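Local coordinates for DUF4848 domain-containing protein (Bacteroides thetaiotaomicron, PDB 4LB8) that is of unknown function but belongs to the DUF4848 family, is probably exported as a lipoprotein, and pairs a helical part with a beta-rich part, at residues F54-S59 with Q63-Q68; L41-M46 with E124-M129; E171-Q176 with G182-V187. One frame throughout, in Å; residues are numbered along the deposited sequence.

How the interactions relate
Interactions 1 and 2 lie together in the helical part of the chain, their centres about 9 Å apart, and they touch: Phe54 packs on Val43, and Met64 and Gln63 bond to the 124-129 loop. Helices 33-44, 48-57 and 63-80 follow one another here, and interaction 1 is nested inside the long loop that interaction 2 closes. Interaction 3 comes later in the sequence, in the beta hairpin of strands 171-175 and 179-188, on the far side of the chain's centre; its centre is about 49 Å from that of interaction 1 and 47 Å from that of interaction 2. Interactions 2 and 3 both reach the second subunit, so each of the two distant parts helps build the dimer.

Interaction 1: residues F54-S59 with Q63-Q68; sequences FLNSLS and QMILMQ
Leu55 and Ile65 carry a small apolar contact between two consecutive helices, 48-57 and 63-80, joined by a short loop: a helix-loop-helix connection, with no hydrogen bond between the two segments. Leu55 comes first. Its CG lies beside the backbone N (chi1 -73°), which points the isobutyl group at the second helix, and the branch CD1 does most of the touching. The two side chains run alongside one another, pointing opposite ways, with Leu55 CD1 3.8 Å from Ile65 CD1. That leucine methyl also faces the selenium of Met64, with Leu55 CD1 and Met64 SE 4.4 Å apart, a looser approach. Val52, earlier on the same helix, touches both Met64 and Ile65 and widens the apolar patch, while the 124-129 loop shares backbone bonds with the start of helix 63-80. Next, Asn56 turns its amide oxygen over the edge of the contact, Asn56 OD1 being 4.3 Å from Ile65 CD1; this is plain van der Waals proximity. Beyond it a Schellman motif ends the helix before the short loop to the next: Ser59 takes positive phi, and Ser59 N bonds to Asn56 O at 3.1 Å.

Interaction 2: residues L41-M46 with E124-M129; sequences LKVSAM and EYFVNM
Val43 meets two aromatic rings of the 124-129 segment, one with each of its methyls, and this apolar wedge is the heart of a buried contact. CG1, anti to the backbone N (chi1 177°), lies over a face of the Tyr125 ring near its root, with Val43 CG1 and Tyr125 CG 4.0 Å apart. CG2 goes to Phe126 instead and arrives at the ring's edge, near its plane, where Val43 CG2 is 3.9 Å from Phe126 CZ. The CB of Tyr125 covers one face of the Phe126 ring, over its centre, and Phe30 makes an edge-to-face pair with that ring. Ser44 adds the other apolar touch: Ser44 CB comes obliquely to the Tyr125 ring, at 3.7 Å from Tyr125 CE2.

No hydrogen bond links the two segments; their polar ends look elsewhere. Tyr125 OH bonds to the backbone O of Thr256 of the second subunit, and Ser44 OG bonds to the backbone N of Val258 of that subunit. Were Tyr125 replaced by an alanine, Val43 CG1 and Ser44 CB would probably face a gap, and the carbonyl of Thr256 in the second subunit would probably lose its hydroxyl partner.

Taken together, this is the C-terminal turn of helix 33-44 packed through apolar groups on an aromatic pair, where a short 3-10 segment runs into a loop, with the hydroxyls of Ser44 and Tyr125 bonded to the second subunit at the dimer interface.

Interaction 3: residues E171-Q176 with G182-V187; sequences EAYSRQ and GLYLSV
Ala172 O accepts the shortest bond of the contact, from Leu183 N at 2.8 Å, and the same oxygen also has Gly182 CA close by in a CA-H...O contact at 3.2 Å. The return bond, Ala172 N to Leu183 O at 2.9 Å, is almost straight (174° at the hydrogen), and the two make Ala172 and Leu183 a hydrogen-bonded pair of an antiparallel beta hairpin. Glu171 with Tyr184 and Tyr173 with Gly182 are the non-hydrogen-bonded pairs that flank it.

On the face holding Glu171, Tyr173 and Tyr184, the Tyr184 ring runs back along its own strand, over Gly182, with Glu171 of the neighbouring strand beside it. Its CG sits beside the backbone N (chi1 -60°), which sends the ring that way. Glu171 CB approaches it obliquely, 3.5 Å from Tyr184 CD1, while the Glu171 carboxyl carbon lies at the ring's edge, in plane, the carboxylate and ring planes 67° apart. At the far end, Tyr184 OH reaches the aliphatic root of the other tyrosine, 3.6 Å from Tyr173 CB. A CB on Gly182 would run into Tyr184 CE2, so the ring's position depends on that bare backbone. Ala172 and Leu183 point to the opposite face, where both meet Ile271 and Ile273.

A water gives a bond to Leu185 O and a weak one to Glu171 OE2. Arg151 of the second subunit makes a cation-pi contact with Tyr184 and packs on Glu171, so the carboxylate and the aromatic ring together probably provide an electron-rich surface suited to that positive charge at the dimer interface.

Interaction 1: residues F54-S59 with Q63-Q68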
loop_
_atom_site.group_PDB
_atom_site.type_symbol
_atom_site.label_atom_id
_atom_site.label_comp_id
_atom_site.label_asym_id
_atom_site.label_seq_id
_atom_site.Cartn_x
_atom_site.Cartn_y
_atom_site.Cartn_z
ATOM N N PHE A 54 -27.528 -28.604 -1.239
ATOM C CA PHE A 54 -27.523 -29.428 -0.018
ATOM C C PHE A 54 -28.316 -28.713 1.090
ATOM O O PHE A 54 -29.009 -29.377 1.864
ATOM C CB PHE A 54 -26.082 -29.766 0.435
ATOM C CG PHE A 54 -25.946 -30.324 1.834
ATOM C CD1 PHE A 54 -26.167 -31.676 2.089
ATOM C CD2 PHE A 54 -25.609 -29.499 2.904
ATOM C CE1 PHE A 54 -26.062 -32.190 3.390
ATOM C CE2 PHE A 54 -25.516 -30.010 4.204
ATOM C CZ PHE A 54 -25.732 -31.354 4.437
ATOM N N LEU A 55 -28.246 -27.359 1.133
ATOM C CA LEU A 55 -28.983 -26.543 2.102
ATOM C C LEU A 55 -30.464 -26.452 1.717
ATOM O O LEU A 55 -31.313 -26.394 2.607
ATOM C CB LEU A 55 -28.360 -25.139 2.256
ATOM C CG LEU A 55 -27.024 -25.091 3.013
ATOM C CD1 LEU A 55 -26.334 -23.773 2.808
ATOM C CD2 LEU A 55 -27.196 -25.417 4.487
ATOM N N ASN A 56 -30.767 -26.467 0.395
ATOM C CA ASN A 56 -32.138 -26.462 -0.134
ATOM C C ASN A 56 -32.792 -27.793 0.198
ATOM O O ASN A 56 -33.974 -27.810 0.547
ATOM C CB ASN A 56 -32.174 -26.180 -1.650
ATOM C CG ASN A 56 -31.738 -24.784 -2.088
ATOM O OD1 ASN A 56 -31.493 -23.867 -1.280
ATOM N ND2 ASN A 56 -31.588 -24.604 -3.401
ATOM N N SER A 57 -31.995 -28.901 0.174
ATOM C CA SER A 57 -32.412 -30.266 0.561
ATOM C C SER A 57 -32.929 -30.285 1.985
ATOM O O SER A 57 -33.863 -31.031 2.288
ATOM C CB SER A 57 -31.246 -31.252 0.468
ATOM O OG SER A 57 -30.669 -31.312 -0.824
ATOM N N LEU A 58 -32.286 -29.485 2.866
ATOM C CA LEU A 58 -32.593 -29.392 4.287
ATOM C C LEU A 58 -33.660 -28.332 4.614
ATOM O O LEU A 58 -33.992 -28.162 5.787
ATOM C CB LEU A 58 -31.305 -29.067 5.049
ATOM C CG LEU A 58 -30.258 -30.158 5.110
ATOM C CD1 LEU A 58 -28.911 -29.561 5.274
ATOM C CD2 LEU A 58 -30.518 -31.108 6.284
ATOM N N SER A 59 -34.190 -27.622 3.590
ATOM C CA SER A 59 -35.179 -26.531 3.713
ATOM C C SER A 59 -34.747 -25.519 4.820
ATOM O O SER A 59 -35.561 -25.061 5.641
ATOM C CB SER A 59 -36.577 -27.087 3.971
ATOM O OG SER A 59 -37.027 -27.863 2.873
ATOM N N GLN A 63 -26.863 -18.238 6.789
ATOM C CA GLN A 63 -26.205 -16.969 6.519
ATOM C C GLN A 63 -25.514 -16.995 5.175
ATOM O O GLN A 63 -25.456 -15.953 4.511
ATOM C CB GLN A 63 -25.225 -16.633 7.617
ATOM C CG GLN A 63 -25.910 -15.838 8.690
ATOM C CD GLN A 63 -24.963 -15.302 9.696
ATOM O OE1 GLN A 63 -23.800 -14.973 9.386
ATOM N NE2 GLN A 63 -25.475 -15.128 10.902
HETATM N N MSE A 64 -25.055 -18.190 4.740
HETATM C CA MSE A 64 -24.449 -18.373 3.435
HETATM C C MSE A 64 -25.464 -18.054 2.303
HETATM O O MSE A 64 -25.105 -17.331 1.373
HETATM C CB MSE A 64 -23.892 -19.787 3.288
HETATM C CG MSE A 64 -23.000 -19.929 2.069
HETATM SE SE MSE A 64 -23.675 -21.092 0.641
HETATM C CE MSE A 64 -25.195 -20.405 0.207
ATOM N N ILE A 65 -26.719 -18.580 2.387
ATOM C CA ILE A 65 -27.776 -18.351 1.378
ATOM C C ILE A 65 -28.107 -16.855 1.329
ATOM O O ILE A 65 -28.263 -16.302 0.235
ATOM C CB ILE A 65 -29.051 -19.238 1.610
ATOM C CG1 ILE A 65 -28.728 -20.766 1.708
ATOM C CG2 ILE A 65 -30.195 -18.926 0.611
ATOM C CD1 ILE A 65 -28.298 -21.530 0.382
ATOM N N LEU A 66 -28.147 -16.198 2.502
ATOM C CA LEU A 66 -28.372 -14.757 2.601
ATOM C C LEU A 66 -27.231 -13.976 1.921
ATOM O O LEU A 66 -27.517 -12.984 1.274
ATOM C CB LEU A 66 -28.523 -14.328 4.074
ATOM C CG LEU A 66 -29.114 -12.944 4.305
ATOM C CD1 LEU A 66 -30.571 -12.888 3.872
ATOM C CD2 LEU A 66 -28.953 -12.535 5.752
HETATM N N MSE A 67 -25.964 -14.420 2.054
HETATM C CA MSE A 67 -24.779 -13.806 1.436
HETATM C C MSE A 67 -24.866 -13.932 -0.086
HETATM O O MSE A 67 -24.585 -12.961 -0.791
HETATM C CB MSE A 67 -23.481 -14.438 1.971
HETATM C CG MSE A 67 -22.199 -13.710 1.527
HETATM SE SE MSE A 67 -22.105 -11.845 2.086
HETATM C CE MSE A 67 -21.172 -12.065 3.803
ATOM N N GLN A 68 -25.303 -15.097 -0.593
ATOM C CA GLN A 68 -25.542 -15.291 -2.027
ATOM C C GLN A 68 -26.546 -14.229 -2.522
ATOM O O GLN A 68 -26.282 -13.527 -3.502
ATOM C CB GLN A 68 -26.101 -16.700 -2.315
ATOM C CG GLN A 68 -25.150 -17.846 -2.104
ATOM C CD GLN A 68 -24.322 -18.162 -3.326
ATOM O OE1 GLN A 68 -23.099 -17.969 -3.328
ATOM N NE2 GLN A 68 -24.959 -18.708 -4.373
#

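Interaction 2: residues L41-M46 with E124-M129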
loop_
_atom_site.group_PDB
_atom_site.type_symbol
_atom_site.label_atom_id
_atom_site.label_comp_id
_atom_site.label_asym_id
_atom_site.label_seq_id
_atom_site.Cartn_x
_atom_site.Cartn_y
_atom_site.Cartn_z
ATOM N N LEU A 41 -16.518 -30.039 7.175
ATOM C CA LEU A 41 -15.505 -30.480 6.215
ATOM C C LEU A 41 -16.143 -30.893 4.895
ATOM O O LEU A 41 -15.731 -30.398 3.843
ATOM C CB LEU A 41 -14.674 -31.655 6.790
ATOM C CG LEU A 41 -13.611 -32.255 5.840
ATOM C CD1 LEU A 41 -12.486 -31.236 5.572
ATOM C CD2 LEU A 41 -13.049 -33.523 6.410
ATOM N N LYS A 42 -17.148 -31.804 4.949
ATOM C CA LYS A 42 -17.855 -32.298 3.759
ATOM C C LYS A 42 -18.563 -31.145 3.030
ATOM O O LYS A 42 -18.348 -30.995 1.834
ATOM C CB LYS A 42 -18.843 -33.424 4.092
ATOM C CG LYS A 42 -18.257 -34.653 4.804
ATOM C CD LYS A 42 -17.598 -35.680 3.889
ATOM C CE LYS A 42 -17.027 -36.846 4.671
ATOM N NZ LYS A 42 -16.529 -37.933 3.776
ATOM N N VAL A 43 -19.326 -30.297 3.744
ATOM C CA VAL A 43 -20.031 -29.169 3.117
ATOM C C VAL A 43 -19.044 -28.090 2.616
ATOM O O VAL A 43 -19.199 -27.658 1.478
ATOM C CB VAL A 43 -21.131 -28.564 4.019
ATOM C CG1 VAL A 43 -21.798 -27.351 3.365
ATOM C CG2 VAL A 43 -22.173 -29.621 4.343
ATOM N N SER A 44 -18.015 -27.692 3.405
ATOM C CA SER A 44 -17.087 -26.659 2.919
ATOM C C SER A 44 -16.261 -27.102 1.701
ATOM O O SER A 44 -15.734 -26.230 1.024
ATOM C CB SER A 44 -16.160 -26.150 4.020
ATOM O OG SER A 44 -15.127 -27.067 4.330
ATOM N N ALA A 45 -16.214 -28.423 1.376
ATOM C CA ALA A 45 -15.430 -28.971 0.250
ATOM C C ALA A 45 -16.214 -29.060 -1.066
ATOM O O ALA A 45 -15.625 -29.263 -2.145
ATOM C CB ALA A 45 -14.896 -30.329 0.612
HETATM N N MSE A 46 -17.533 -28.878 -0.970
HETATM C CA MSE A 46 -18.462 -28.858 -2.094
HETATM C C MSE A 46 -18.340 -27.572 -2.908
HETATM O O MSE A 46 -17.768 -26.580 -2.443
HETATM C CB MSE A 46 -19.892 -28.950 -1.554
HETATM C CG MSE A 46 -20.209 -30.272 -0.882
HETATM SE SE MSE A 46 -22.062 -30.259 -0.378
HETATM C CE MSE A 46 -22.066 -31.830 0.826
ATOM N N GLU A 124 -20.759 -20.195 8.417
ATOM C CA GLU A 124 -21.796 -19.493 7.646
ATOM C C GLU A 124 -22.789 -20.490 7.002
ATOM O O GLU A 124 -23.968 -20.168 6.852
ATOM C CB GLU A 124 -21.175 -18.578 6.570
ATOM C CG GLU A 124 -20.421 -19.283 5.443
ATOM C CD GLU A 124 -20.343 -18.546 4.118
ATOM O OE1 GLU A 124 -21.010 -17.496 3.973
ATOM O OE2 GLU A 124 -19.639 -19.042 3.210
ATOM N N TYR A 125 -22.317 -21.698 6.666
ATOM C CA TYR A 125 -23.132 -22.763 6.093
ATOM C C TYR A 125 -24.211 -23.250 7.060
ATOM O O TYR A 125 -25.247 -23.715 6.606
ATOM C CB TYR A 125 -22.243 -23.966 5.706
ATOM C CG TYR A 125 -21.162 -23.633 4.703
ATOM C CD1 TYR A 125 -21.484 -23.183 3.428
ATOM C CD2 TYR A 125 -19.821 -23.839 5.001
ATOM C CE1 TYR A 125 -20.492 -22.829 2.517
ATOM C CE2 TYR A 125 -18.820 -23.530 4.083
ATOM C CZ TYR A 125 -19.160 -23.020 2.843
ATOM O OH TYR A 125 -18.182 -22.708 1.934
ATOM N N PHE A 126 -23.968 -23.188 8.380
ATOM C CA PHE A 126 -24.922 -23.769 9.305
ATOM C C PHE A 126 -25.582 -22.756 10.251
ATOM O O PHE A 126 -26.697 -23.042 10.692
ATOM C CB PHE A 126 -24.261 -24.894 10.109
ATOM C CG PHE A 126 -23.504 -25.945 9.318
ATOM C CD1 PHE A 126 -24.138 -26.694 8.336
ATOM C CD2 PHE A 126 -22.173 -26.226 9.602
ATOM C CE1 PHE A 126 -23.445 -27.693 7.628
ATOM C CE2 PHE A 126 -21.486 -27.233 8.907
ATOM C CZ PHE A 126 -22.120 -27.951 7.915
ATOM N N VAL A 127 -24.939 -21.585 10.546
ATOM C CA VAL A 127 -25.539 -20.554 11.407
ATOM C C VAL A 127 -26.827 -20.000 10.776
ATOM O O VAL A 127 -26.929 -19.889 9.551
ATOM C CB VAL A 127 -24.609 -19.373 11.821
ATOM C CG1 VAL A 127 -23.555 -19.802 12.833
ATOM C CG2 VAL A 127 -23.985 -18.672 10.614
ATOM N N ASN A 128 -27.802 -19.659 11.621
ATOM C CA ASN A 128 -29.061 -19.087 11.187
ATOM C C ASN A 128 -28.936 -17.558 11.135
ATOM O O ASN A 128 -27.822 -17.015 11.136
ATOM C CB ASN A 128 -30.229 -19.546 12.095
ATOM C CG ASN A 128 -30.143 -19.168 13.564
ATOM O OD1 ASN A 128 -29.377 -18.299 13.993
ATOM N ND2 ASN A 128 -30.978 -19.797 14.366
HETATM N N MSE A 129 -30.081 -16.868 11.143
HETATM C CA MSE A 129 -30.133 -15.422 11.036
HETATM C C MSE A 129 -29.644 -14.681 12.305
HETATM O O MSE A 129 -29.383 -13.471 12.219
HETATM C CB MSE A 129 -31.549 -14.985 10.628
HETATM C CG MSE A 129 -31.948 -15.490 9.222
HETATM SE SE MSE A 129 -30.588 -15.144 7.831
HETATM C CE MSE A 129 -29.858 -16.817 7.558
#

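Interaction 3: residues E171-Q176 with G182-V187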
loop_
_atom_site.group_PDB
_atom_site.type_symbol
_atom_site.label_atom_id
_atom_site.label_comp_id
_atom_site.label_asym_id
_atom_site.label_seq_id
_atom_site.Cartn_x
_atom_site.Cartn_y
_atom_site.Cartn_z
ATOM N N GLU A 171 2.372 14.817 -3.654
ATOM C CA GLU A 171 3.326 13.754 -3.326
ATOM C C GLU A 171 2.929 12.479 -4.020
ATOM O O GLU A 171 1.893 11.929 -3.703
ATOM C CB GLU A 171 3.406 13.514 -1.800
ATOM C CG GLU A 171 3.600 14.785 -0.992
ATOM C CD GLU A 171 3.677 14.699 0.519
ATOM O OE1 GLU A 171 3.201 13.692 1.099
ATOM O OE2 GLU A 171 4.181 15.673 1.127
ATOM N N ALA A 172 3.721 12.012 -4.969
ATOM C CA ALA A 172 3.416 10.754 -5.645
ATOM C C ALA A 172 4.517 9.784 -5.359
ATOM O O ALA A 172 5.690 10.177 -5.347
ATOM C CB ALA A 172 3.246 10.961 -7.139
ATOM N N TYR A 173 4.153 8.531 -5.042
ATOM C CA TYR A 173 5.138 7.517 -4.718
ATOM C C TYR A 173 4.694 6.148 -5.175
ATOM O O TYR A 173 3.515 5.905 -5.435
ATOM C CB TYR A 173 5.452 7.499 -3.189
ATOM C CG TYR A 173 4.259 7.195 -2.300
ATOM C CD1 TYR A 173 3.876 5.878 -2.032
ATOM C CD2 TYR A 173 3.506 8.223 -1.729
ATOM C CE1 TYR A 173 2.755 5.592 -1.249
ATOM C CE2 TYR A 173 2.395 7.947 -0.920
ATOM C CZ TYR A 173 2.013 6.629 -0.696
ATOM O OH TYR A 173 0.897 6.354 0.073
ATOM N N SER A 174 5.663 5.225 -5.201
ATOM C CA SER A 174 5.465 3.817 -5.443
ATOM C C SER A 174 6.554 3.068 -4.706
ATOM O O SER A 174 7.724 3.201 -5.051
ATOM C CB SER A 174 5.454 3.507 -6.927
ATOM O OG SER A 174 4.955 2.198 -7.141
ATOM N N ARG A 175 6.197 2.415 -3.589
ATOM C CA ARG A 175 7.166 1.617 -2.842
ATOM C C ARG A 175 6.890 0.165 -3.146
ATOM O O ARG A 175 5.815 -0.337 -2.840
ATOM C CB ARG A 175 7.148 1.885 -1.333
ATOM C CG ARG A 175 8.169 0.997 -0.586
ATOM C CD ARG A 175 8.104 1.109 0.926
ATOM N NE ARG A 175 7.190 0.102 1.456
ATOM C CZ ARG A 175 5.975 0.366 1.908
ATOM N NH1 ARG A 175 5.532 1.618 1.953
ATOM N NH2 ARG A 175 5.204 -0.607 2.351
ATOM N N GLN A 176 7.829 -0.492 -3.789
ATOM C CA GLN A 176 7.647 -1.886 -4.140
ATOM C C GLN A 176 8.457 -2.765 -3.172
ATOM O O GLN A 176 8.892 -2.283 -2.139
ATOM C CB GLN A 176 7.994 -2.107 -5.632
ATOM C CG GLN A 176 7.032 -1.377 -6.587
ATOM C CD GLN A 176 5.584 -1.826 -6.447
ATOM O OE1 GLN A 176 4.690 -1.009 -6.223
ATOM N NE2 GLN A 176 5.318 -3.140 -6.545
ATOM N N GLY A 182 9.643 8.358 -5.791
ATOM C CA GLY A 182 8.794 9.467 -5.390
ATOM C C GLY A 182 9.021 10.736 -6.190
ATOM O O GLY A 182 10.094 10.940 -6.761
ATOM N N LEU A 183 7.976 11.572 -6.249
ATOM C CA LEU A 183 7.963 12.902 -6.831
ATOM C C LEU A 183 7.176 13.800 -5.864
ATOM O O LEU A 183 5.959 13.636 -5.693
ATOM C CB LEU A 183 7.392 12.932 -8.257
ATOM C CG LEU A 183 7.389 14.305 -8.972
ATOM C CD1 LEU A 183 8.749 14.944 -8.992
ATOM C CD2 LEU A 183 6.834 14.167 -10.369
ATOM N N TYR A 184 7.916 14.696 -5.183
ATOM C CA TYR A 184 7.410 15.603 -4.171
ATOM C C TYR A 184 7.513 17.025 -4.699
ATOM O O TYR A 184 8.575 17.418 -5.180
ATOM C CB TYR A 184 8.165 15.386 -2.825
ATOM C CG TYR A 184 7.972 13.966 -2.326
ATOM C CD1 TYR A 184 6.854 13.618 -1.567
ATOM C CD2 TYR A 184 8.821 12.934 -2.746
ATOM C CE1 TYR A 184 6.590 12.287 -1.222
ATOM C CE2 TYR A 184 8.564 11.600 -2.408
ATOM C CZ TYR A 184 7.451 11.284 -1.641
ATOM O OH TYR A 184 7.209 9.988 -1.262
ATOM N N LEU A 185 6.384 17.775 -4.652
ATOM C CA LEU A 185 6.285 19.160 -5.118
ATOM C C LEU A 185 5.960 20.127 -4.010
ATOM O O LEU A 185 5.142 19.830 -3.131
ATOM C CB LEU A 185 5.229 19.321 -6.228
ATOM C CG LEU A 185 5.399 18.489 -7.504
ATOM C CD1 LEU A 185 4.284 18.801 -8.459
ATOM C CD2 LEU A 185 6.783 18.686 -8.157
ATOM N N SER A 186 6.584 21.310 -4.075
ATOM C CA SER A 186 6.387 22.427 -3.146
ATOM C C SER A 186 6.549 23.725 -3.933
ATOM O O SER A 186 7.002 23.674 -5.075
ATOM C CB SER A 186 7.328 22.346 -1.940
ATOM O OG SER A 186 8.710 22.433 -2.255
ATOM N N VAL A 187 6.112 24.867 -3.386
ATOM C CA VAL A 187 6.197 26.130 -4.133
ATOM C C VAL A 187 6.616 27.273 -3.208
ATOM O O VAL A 187 6.051 27.442 -2.120
ATOM C CB VAL A 187 4.881 26.448 -4.931
ATOM C CG1 VAL A 187 3.669 26.652 -4.009
ATOM C CG2 VAL A 187 5.065 27.613 -5.903
HETATM O O HOH W 1 5.994 17.422 -1.270
#